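PDB 5M45: acetone carboxylase alpha subunit from Xanthobacter autotrophicus Py2, which belongs to the hydantoinase B/oxoprolinase family and carries a manganese(II) site within an assembly of six protein chains. Local coordinates for residues Ala98-Leu103 and Ile370-Ala375; Asn432-Asn437 and Met537-Ile542; Ala554-Arg559 and Arg601-Ile606. All coordinates share one frame; numbering follows the deposited sequence.

Interaction 1 (Ala98-Leu103 and Ile370-Ala375); sequences AGDSLL and INDGAA
The flat amide of Asn371 meets Leu102 edge-on, in its own plane, whereas the carboxylate of Asp372 receives Ser101 from above its plane. Asn371 ND2 lies 3.0 Å from Leu102 O, and this oxygen is just 2° out of the amide plane, although the nitrogen stands well above the plane of the carbonyl it reaches. The bond from Ser101 N to Asp372 OD2 is 2.8 Å long and almost straight, 173° at the hydrogen. Asp100 sets its carboxylate nearly perpendicular to that of Asp372, with Asp100 OD1 4.1 Å from Asp372 OD2. Alongside these bonds, Ser101 O rests against Asn371 CB at 3.2 Å. With CG held between its backbone N and carbonyl carbon (chi1 63°), Asn371 can also turn OD1 back to accept from Gly373 N at 3.0 Å, capping the turn into helix 373-376. Its ND2 has a second acceptor, Ala267 O. The contact thus fastens this turn to strand 101-104, an edge strand of an antiparallel sheet within this chain, which pairs with strand 90-95. Asp100 lies near the bound 3,6,9,12,15-pentaoxaheptadecan-1-ol and is bonded to Tyr41, Tyr376 and Lys120. Two buried carboxylates so close would tend to raise each other's proton affinity; the salt bridge from Lys120 to Asp100 and the N-H of Ser101 on Asp372 probably offset that cost.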
loop_
_atom_site.group_PDB
_atom_site.type_symbol
_atom_site.label_atom_id
_atom_site.label_comp_id
_atom_site.label_asym_id
_atom_site.label_seq_id
_atom_site.Cartn_x
_atom_site.Cartn_y
_atom_site.Cartn_z
ATOM N N ALA A 98 16.599 -10.387 -23.945
ATOM C CA ALA A 98 15.868 -11.460 -23.248
ATOM C C ALA A 98 15.878 -11.347 -21.722
ATOM O O ALA A 98 15.355 -12.242 -21.041
ATOM C CB ALA A 98 16.411 -12.828 -23.670
ATOM N N GLY A 99 16.475 -10.287 -21.174
ATOM C CA GLY A 99 16.587 -10.109 -19.720
ATOM C C GLY A 99 17.697 -10.877 -18.995
ATOM O O GLY A 99 17.684 -10.963 -17.773
ATOM N N ASP A 100 18.647 -11.450 -19.737
ATOM C CA ASP A 100 19.820 -12.070 -19.141
ATOM C C ASP A 100 20.974 -11.060 -18.974
ATOM O O ASP A 100 21.283 -10.323 -19.895
ATOM C CB ASP A 100 20.269 -13.246 -19.997
ATOM C CG ASP A 100 19.224 -14.366 -20.028
ATOM O OD1 ASP A 100 18.926 -14.880 -18.907
ATOM O OD2 ASP A 100 18.757 -14.749 -21.118
ATOM N N SER A 101 21.608 -11.045 -17.802
ATOM C CA SER A 101 22.675 -10.072 -17.508
ATOM C C SER A 101 23.953 -10.438 -18.238
ATOM O O SER A 101 24.281 -11.636 -18.350
ATOM C CB SER A 101 22.949 -9.970 -16.000
ATOM O OG SER A 101 23.457 -11.194 -15.488
ATOM N N LEU A 102 24.634 -9.420 -18.765
ATOM C CA LEU A 102 25.951 -9.539 -19.400
ATOM C C LEU A 102 27.103 -9.134 -18.461
ATOM O O LEU A 102 28.147 -9.751 -18.474
ATOM C CB LEU A 102 26.101 -8.527 -20.549
ATOM C CG LEU A 102 25.473 -8.275 -21.864
ATOM C CD1 LEU A 102 24.006 -7.956 -21.816
ATOM C CD2 LEU A 102 26.243 -7.095 -22.482
ATOM N N LEU A 103 26.941 -8.004 -17.770
ATOM C CA LEU A 103 27.955 -7.405 -16.874
ATOM C C LEU A 103 27.244 -6.646 -15.738
ATOM O O LEU A 103 26.096 -6.142 -15.901
ATOM C CB LEU A 103 28.823 -6.397 -17.648
ATOM C CG LEU A 103 29.737 -6.990 -18.725
ATOM C CD1 LEU A 103 30.363 -5.968 -19.624
ATOM C CD2 LEU A 103 30.866 -7.805 -18.111
ATOM N N ILE A 370 31.069 -12.377 -14.431
ATOM C CA ILE A 370 30.066 -12.265 -13.361
ATOM C C ILE A 370 28.750 -11.779 -14.033
ATOM O O ILE A 370 28.551 -10.574 -14.272
ATOM C CB ILE A 370 30.543 -11.284 -12.279
ATOM C CG1 ILE A 370 31.933 -11.674 -11.744
ATOM C CG2 ILE A 370 29.516 -11.133 -11.165
ATOM C CD1 ILE A 370 31.996 -12.999 -11.063
ATOM N N ASN A 371 27.893 -12.753 -14.352
ATOM C CA ASN A 371 26.638 -12.539 -15.044
ATOM C C ASN A 371 25.745 -13.793 -14.896
ATOM O O ASN A 371 26.084 -14.683 -14.108
ATOM C CB ASN A 371 26.884 -12.111 -16.505
ATOM C CG ASN A 371 27.598 -13.170 -17.348
ATOM O OD1 ASN A 371 27.517 -14.369 -17.079
ATOM N ND2 ASN A 371 28.284 -12.726 -18.402
ATOM N N ASP A 372 24.637 -13.876 -15.642
ATOM C CA ASP A 372 23.680 -14.981 -15.498
ATOM C C ASP A 372 24.149 -16.348 -16.018
ATOM O O ASP A 372 23.471 -17.354 -15.771
ATOM C CB ASP A 372 22.318 -14.606 -16.142
ATOM C CG ASP A 372 21.547 -13.594 -15.321
ATOM O OD1 ASP A 372 21.805 -13.475 -14.074
ATOM O OD2 ASP A 372 20.676 -12.852 -15.868
ATOM N N GLY A 373 25.296 -16.401 -16.708
ATOM C CA GLY A 373 25.823 -17.667 -17.225
ATOM C C GLY A 373 25.897 -18.792 -16.182
ATOM O O GLY A 373 25.437 -19.938 -16.446
ATOM N N ALA A 374 26.423 -18.450 -14.998
ATOM C CA ALA A 374 26.542 -19.417 -13.911
ATOM C C ALA A 374 25.186 -19.946 -13.385
ATOM O O ALA A 374 25.101 -21.098 -12.938
ATOM C CB ALA A 374 27.389 -18.841 -12.771
ATOM N N ALA A 375 24.119 -19.160 -13.479
ATOM C CA ALA A 375 22.773 -19.690 -13.138
ATOM C C ALA A 375 22.329 -20.758 -14.121
ATOM O O ALA A 375 21.756 -21.768 -13.703
ATOM C CB ALA A 375 21.727 -18.583 -13.081
#

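Interaction 2 (Asn432-Asn437 and Met537-Ile542); sequences NANTSN and MGNGHI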
loop_
_atom_site.group_PDB
_atom_site.type_symbol
_atom_site.label_atom_id
_atom_site.label_comp_id
_atom_site.label_asym_id
_atom_site.label_seq_id
_atom_site.Cartn_x
_atom_site.Cartn_y
_atom_site.Cartn_z
ATOM N N ASN A 432 29.040 -18.082 6.265
ATOM C CA ASN A 432 28.680 -16.703 6.605
ATOM C C ASN A 432 27.939 -16.589 7.943
ATOM O O ASN A 432 27.159 -17.491 8.335
ATOM C CB ASN A 432 27.892 -16.025 5.465
ATOM C CG ASN A 432 26.565 -16.734 5.143
ATOM O OD1 ASN A 432 26.534 -17.660 4.336
ATOM N ND2 ASN A 432 25.469 -16.293 5.784
ATOM N N ALA A 433 28.191 -15.465 8.637
ATOM C CA ALA A 433 27.444 -15.079 9.820
ATOM C C ALA A 433 25.987 -14.837 9.501
ATOM O O ALA A 433 25.640 -14.505 8.360
ATOM C CB ALA A 433 28.029 -13.806 10.408
ATOM N N ASN A 434 25.150 -14.947 10.507
ATOM C CA ASN A 434 23.818 -14.358 10.440
ATOM C C ASN A 434 23.968 -12.813 10.412
ATOM O O ASN A 434 24.653 -12.232 11.281
ATOM C CB ASN A 434 22.955 -14.801 11.634
ATOM C CG ASN A 434 21.481 -14.509 11.429
ATOM O OD1 ASN A 434 21.028 -13.361 11.565
ATOM N ND2 ASN A 434 20.714 -15.545 11.112
ATOM N N THR A 435 23.371 -12.170 9.410
ATOM C CA THR A 435 23.536 -10.720 9.207
ATOM C C THR A 435 22.477 -9.946 10.035
ATOM O O THR A 435 21.379 -9.636 9.530
ATOM C CB THR A 435 23.450 -10.359 7.704
ATOM O OG1 THR A 435 22.122 -10.600 7.207
ATOM C CG2 THR A 435 24.444 -11.120 6.930
ATOM N N SER A 436 22.799 -9.712 11.300
ATOM C CA SER A 436 21.889 -9.046 12.288
ATOM C C SER A 436 22.745 -8.653 13.503
ATOM O O SER A 436 23.919 -9.050 13.546
ATOM C CB SER A 436 20.747 -9.999 12.669
ATOM O OG SER A 436 21.209 -11.127 13.436
ATOM N N ASN A 437 22.273 -7.892 14.495
ATOM C CA ASN A 437 20.952 -7.225 14.636
ATOM C C ASN A 437 20.744 -6.050 13.686
ATOM O O ASN A 437 21.701 -5.385 13.333
ATOM C CB ASN A 437 20.850 -6.674 16.063
ATOM C CG ASN A 437 19.505 -5.977 16.347
ATOM O OD1 ASN A 437 18.444 -6.630 16.407
ATOM N ND2 ASN A 437 19.561 -4.668 16.579
ATOM N N MET A 537 15.656 -7.002 15.709
ATOM C CA MET A 537 15.431 -8.056 14.697
ATOM C C MET A 537 16.735 -8.797 14.366
ATOM O O MET A 537 17.652 -8.227 13.794
ATOM C CB MET A 537 14.829 -7.466 13.399
ATOM C CG MET A 537 14.422 -8.507 12.337
ATOM S SD MET A 537 13.293 -9.793 12.908
ATOM C CE MET A 537 14.196 -11.340 12.735
ATOM N N GLY A 538 16.768 -10.086 14.729
ATOM C CA GLY A 538 17.914 -10.992 14.505
ATOM C C GLY A 538 17.668 -12.368 15.119
ATOM O O GLY A 538 16.625 -12.602 15.759
ATOM N N ASN A 539 18.611 -13.277 14.924
ATOM C CA ASN A 539 18.541 -14.634 15.494
ATOM C C ASN A 539 18.801 -14.584 17.004
ATOM O O ASN A 539 19.626 -13.784 17.472
ATOM C CB ASN A 539 19.522 -15.585 14.785
ATOM C CG ASN A 539 20.984 -15.185 14.960
ATOM O OD1 ASN A 539 21.345 -14.042 14.746
ATOM N ND2 ASN A 539 21.840 -16.145 15.362
ATOM N N GLY A 540 18.095 -15.410 17.758
ATOM C CA GLY A 540 18.139 -15.410 19.231
ATOM C C GLY A 540 18.508 -16.740 19.828
ATOM O O GLY A 540 19.679 -16.980 20.229
ATOM N N HIS A 541 17.521 -17.628 19.856
ATOM C CA HIS A 541 17.702 -18.975 20.418
ATOM C C HIS A 541 18.625 -19.930 19.625
ATOM O O HIS A 541 19.124 -20.910 20.204
ATOM C CB HIS A 541 16.332 -19.647 20.612
ATOM C CG HIS A 541 15.390 -18.904 21.505
ATOM N ND1 HIS A 541 15.595 -18.770 22.853
ATOM C CD2 HIS A 541 14.215 -18.279 21.240
ATOM C CE1 HIS A 541 14.588 -18.094 23.388
ATOM N NE2 HIS A 541 13.759 -17.753 22.414
ATOM N N ILE A 542 18.835 -19.663 18.334
ATOM C CA ILE A 542 19.564 -20.544 17.407
ATOM C C ILE A 542 20.673 -19.752 16.691
ATOM O O ILE A 542 20.434 -18.640 16.201
ATOM C CB ILE A 542 18.594 -21.137 16.361
ATOM C CG1 ILE A 542 17.620 -22.101 17.049
ATOM C CG2 ILE A 542 19.339 -21.886 15.245
ATOM C CD1 ILE A 542 16.447 -22.601 16.199
#
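With CG trans to its backbone N (chi1 -179°), Asn437 brings its amide oxygen to Met537 N; Asn434, similarly extended (chi1 -165°), lays its amide against that of Asn539. The first reach makes the one hydrogen bond between 432-437 and 537-542, Met537 N to Asn437 OD1 at 2.9 Å. Beside it Asn437 CA approaches Met537 O at 3.6 Å in a CA-H...O contact. The amides of Asn434 and Asn539 come from opposite directions and stack, their planes 24° apart and Asn434 CG 3.6 Å from Asn539 CG. Each is tied within its own loop: Ser436 OG donates to Asn434 OD1 at 2.9 Å, and Asn539 ND2 gives a bond of 3.0 Å to Ile542 O, on a lone pair of that carbonyl. The stack brings two acceptors together, Asn434 OD1 and Asn539 OD1 at 3.3 Å. Gly538, with no side chain, passes its CA 3.5 Å from Ser436 OG. A cis peptide precedes Asn437. These loops flank one end of the adjacent antiparallel strands 440-442 and 532-535. Helix 401-422 touches Asn434 through Ser406 and Met537 through His402, Val294 of strand 286-297 packs on both stacked asparagines, and Asn437 ND2 donates outward to Asn620 and Tyr618 of strand 617-621.

Interaction 3 (Ala554-Arg559 and Arg601-Ile606); sequences AASGYR and RDKQAI
Arg559 and Asp602 form an antiparallel hydrogen-bonded pair, Arg559 N to Asp602 O at 2.9 Å and Asp602 N to Arg559 O at 3.2 Å, where strand 559-563 begins and strand 598-602 ends. Their side chains join on the same face of the sheet. Arg559 grips the carboxylate side-on with two nitrogens: NE lies 3.0 Å from Asp602 OD1, and NH2 lies 2.9 Å from Asp602 OD2, which accepts through its syn lone pair. The two flat groups are tilted by 32°, and Gln604 CG lies over one face of the guanidinium. Placed between its backbone N and carbonyl carbon (chi1 62°), the Asp602 carboxylate also receives Gln604 N on OD1 at 3.1 Å, an Asx turn, from the plane face opposite to that used by Arg559 NE. Lys603 bends back at chi2 and chi3 until NZ reaches Gly557 O at 2.9 Å, with a weak bond to Ser556 OG; it also bonds the backbone of another protein's chain, as Ser556 OG does. Beyond the pair, Tyr558 and Arg601 run side by side, Tyr558 CE2 4.1 Å from Arg601 NH2, both ending at Asp582. Arg559 NH2 bonds two acids, Asp602 and Asp302, whose negative charges its guanidinium would help to balance. Asp602 in turn would be stabilised as an anion by the arginine and the Asx turn.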
loop_
_atom_site.group_PDB
_atom_site.type_symbol
_atom_site.label_atom_id
_atom_site.label_comp_id
_atom_site.label_asym_id
_atom_site.label_seq_id
_atom_site.Cartn_x
_atom_site.Cartn_y
_atom_site.Cartn_z
ATOM N N ALA A 554 29.332 -19.626 15.741
ATOM C CA ALA A 554 29.372 -18.334 16.424
ATOM C C ALA A 554 28.344 -18.286 17.560
ATOM O O ALA A 554 27.376 -19.062 17.582
ATOM C CB ALA A 554 29.068 -17.217 15.438
ATOM N N ALA A 555 28.521 -17.323 18.471
ATOM C CA ALA A 555 27.509 -17.015 19.485
ATOM C C ALA A 555 26.179 -16.621 18.846
ATOM O O ALA A 555 26.161 -16.102 17.731
ATOM C CB ALA A 555 27.996 -15.894 20.388
ATOM N N SER A 556 25.078 -16.855 19.574
ATOM C CA SER A 556 23.727 -16.471 19.168
ATOM C C SER A 556 23.368 -15.092 19.771
ATOM O O SER A 556 24.217 -14.447 20.388
ATOM C CB SER A 556 22.729 -17.579 19.561
ATOM O OG SER A 556 22.612 -17.740 20.977
ATOM N N GLY A 557 22.126 -14.636 19.586
ATOM C CA GLY A 557 21.758 -13.245 19.884
ATOM C C GLY A 557 21.051 -13.062 21.209
ATOM O O GLY A 557 20.517 -14.023 21.784
ATOM N N TYR A 558 21.060 -11.820 21.692
ATOM C CA TYR A 558 20.301 -11.400 22.850
ATOM C C TYR A 558 19.991 -9.895 22.760
ATOM O O TYR A 558 20.546 -9.186 21.930
ATOM C CB TYR A 558 21.020 -11.755 24.167
ATOM C CG TYR A 558 22.266 -10.909 24.458
ATOM C CD1 TYR A 558 23.503 -11.236 23.922
ATOM C CD2 TYR A 558 22.191 -9.769 25.259
ATOM C CE1 TYR A 558 24.638 -10.459 24.179
ATOM C CE2 TYR A 558 23.332 -8.974 25.519
ATOM C CZ TYR A 558 24.548 -9.315 24.979
ATOM O OH TYR A 558 25.681 -8.521 25.229
ATOM N N ARG A 559 19.066 -9.465 23.615
ATOM C CA ARG A 559 18.582 -8.088 23.731
ATOM C C ARG A 559 19.071 -7.432 25.022
ATOM O O ARG A 559 19.016 -8.062 26.092
ATOM C CB ARG A 559 17.021 -8.112 23.764
ATOM C CG ARG A 559 16.354 -6.829 24.174
ATOM C CD ARG A 559 14.840 -6.807 23.959
ATOM N NE ARG A 559 14.056 -7.726 24.808
ATOM C CZ ARG A 559 12.740 -7.583 25.042
ATOM N NH1 ARG A 559 12.049 -6.544 24.561
ATOM N NH2 ARG A 559 12.102 -8.472 25.777
ATOM N N ARG A 601 16.875 -7.502 29.584
ATOM C CA ARG A 601 18.089 -8.238 29.239
ATOM C C ARG A 601 17.703 -9.717 29.129
ATOM O O ARG A 601 17.481 -10.374 30.167
ATOM C CB ARG A 601 19.176 -8.031 30.322
ATOM C CG ARG A 601 20.415 -8.911 30.182
ATOM C CD ARG A 601 21.446 -8.728 31.291
ATOM N NE ARG A 601 22.215 -7.474 31.205
ATOM C CZ ARG A 601 23.234 -7.234 30.388
ATOM N NH1 ARG A 601 23.843 -6.066 30.444
ATOM N NH2 ARG A 601 23.641 -8.125 29.489
ATOM N N ASP A 602 17.573 -10.225 27.905
ATOM C CA ASP A 602 16.996 -11.564 27.702
ATOM C C ASP A 602 17.295 -12.100 26.310
ATOM O O ASP A 602 17.970 -11.415 25.524
ATOM C CB ASP A 602 15.477 -11.558 28.009
ATOM C CG ASP A 602 14.674 -10.648 27.095
ATOM O OD1 ASP A 602 15.087 -10.320 25.973
ATOM O OD2 ASP A 602 13.557 -10.245 27.493
ATOM N N LYS A 603 16.780 -13.307 25.998
ATOM C CA LYS A 603 16.972 -13.928 24.677
ATOM C C LYS A 603 16.020 -13.471 23.551
ATOM O O LYS A 603 16.096 -13.993 22.437
ATOM C CB LYS A 603 16.895 -15.456 24.778
ATOM C CG LYS A 603 18.043 -16.131 25.558
ATOM C CD LYS A 603 19.379 -16.032 24.859
ATOM C CE LYS A 603 19.439 -16.727 23.474
ATOM N NZ LYS A 603 20.805 -16.667 22.877
ATOM N N GLN A 604 15.159 -12.497 23.799
ATOM C CA GLN A 604 14.137 -12.131 22.832
ATOM C C GLN A 604 14.705 -11.157 21.773
ATOM O O GLN A 604 14.613 -9.937 21.895
ATOM C CB GLN A 604 12.904 -11.563 23.577
ATOM C CG GLN A 604 11.658 -11.395 22.723
ATOM C CD GLN A 604 11.201 -12.687 22.096
ATOM O OE1 GLN A 604 11.342 -13.745 22.685
ATOM N NE2 GLN A 604 10.635 -12.612 20.894
ATOM N N ALA A 605 15.323 -11.734 20.748
ATOM C CA ALA A 605 16.053 -10.957 19.738
ATOM C C ALA A 605 15.179 -10.413 18.607
ATOM O O ALA A 605 15.682 -9.750 17.701
ATOM C CB ALA A 605 17.205 -11.795 19.187
ATOM N N ILE A 606 13.893 -10.723 18.657
ATOM C CA ILE A 606 12.848 -10.179 17.761
ATOM C C ILE A 606 11.748 -9.532 18.603
ATOM O O ILE A 606 11.190 -10.163 19.505
ATOM C CB ILE A 606 12.134 -11.265 16.927
ATOM C CG1 ILE A 606 13.125 -11.991 16.073
ATOM C CG2 ILE A 606 11.056 -10.598 16.036
ATOM C CD1 ILE A 606 12.513 -13.168 15.298
#

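Interactions 2 and 3 are neighbours, their centres about 8 Å apart, and they touch: Gly540 O of 537-542 lies 2.9 Å from Lys603 NZ of 601-606, probably a hydrogen bond, and Met537 CE packs on Ile606 CG1 at 3.6 Å. Interaction 1 is remote, its centre about 31 Å from that of interaction 2 and about 39 Å from that of interaction 3, on the opposite side of the chain's centre from the latter. It borders the pocket of 3,6,9,12,15-pentaoxaheptadecan-1-ol, which Ala375 lines. The Met537 side chain in interaction 2 is about 13 Å from the manganese ion, too far to coordinate it. Interaction 3 lies against another protein's chain.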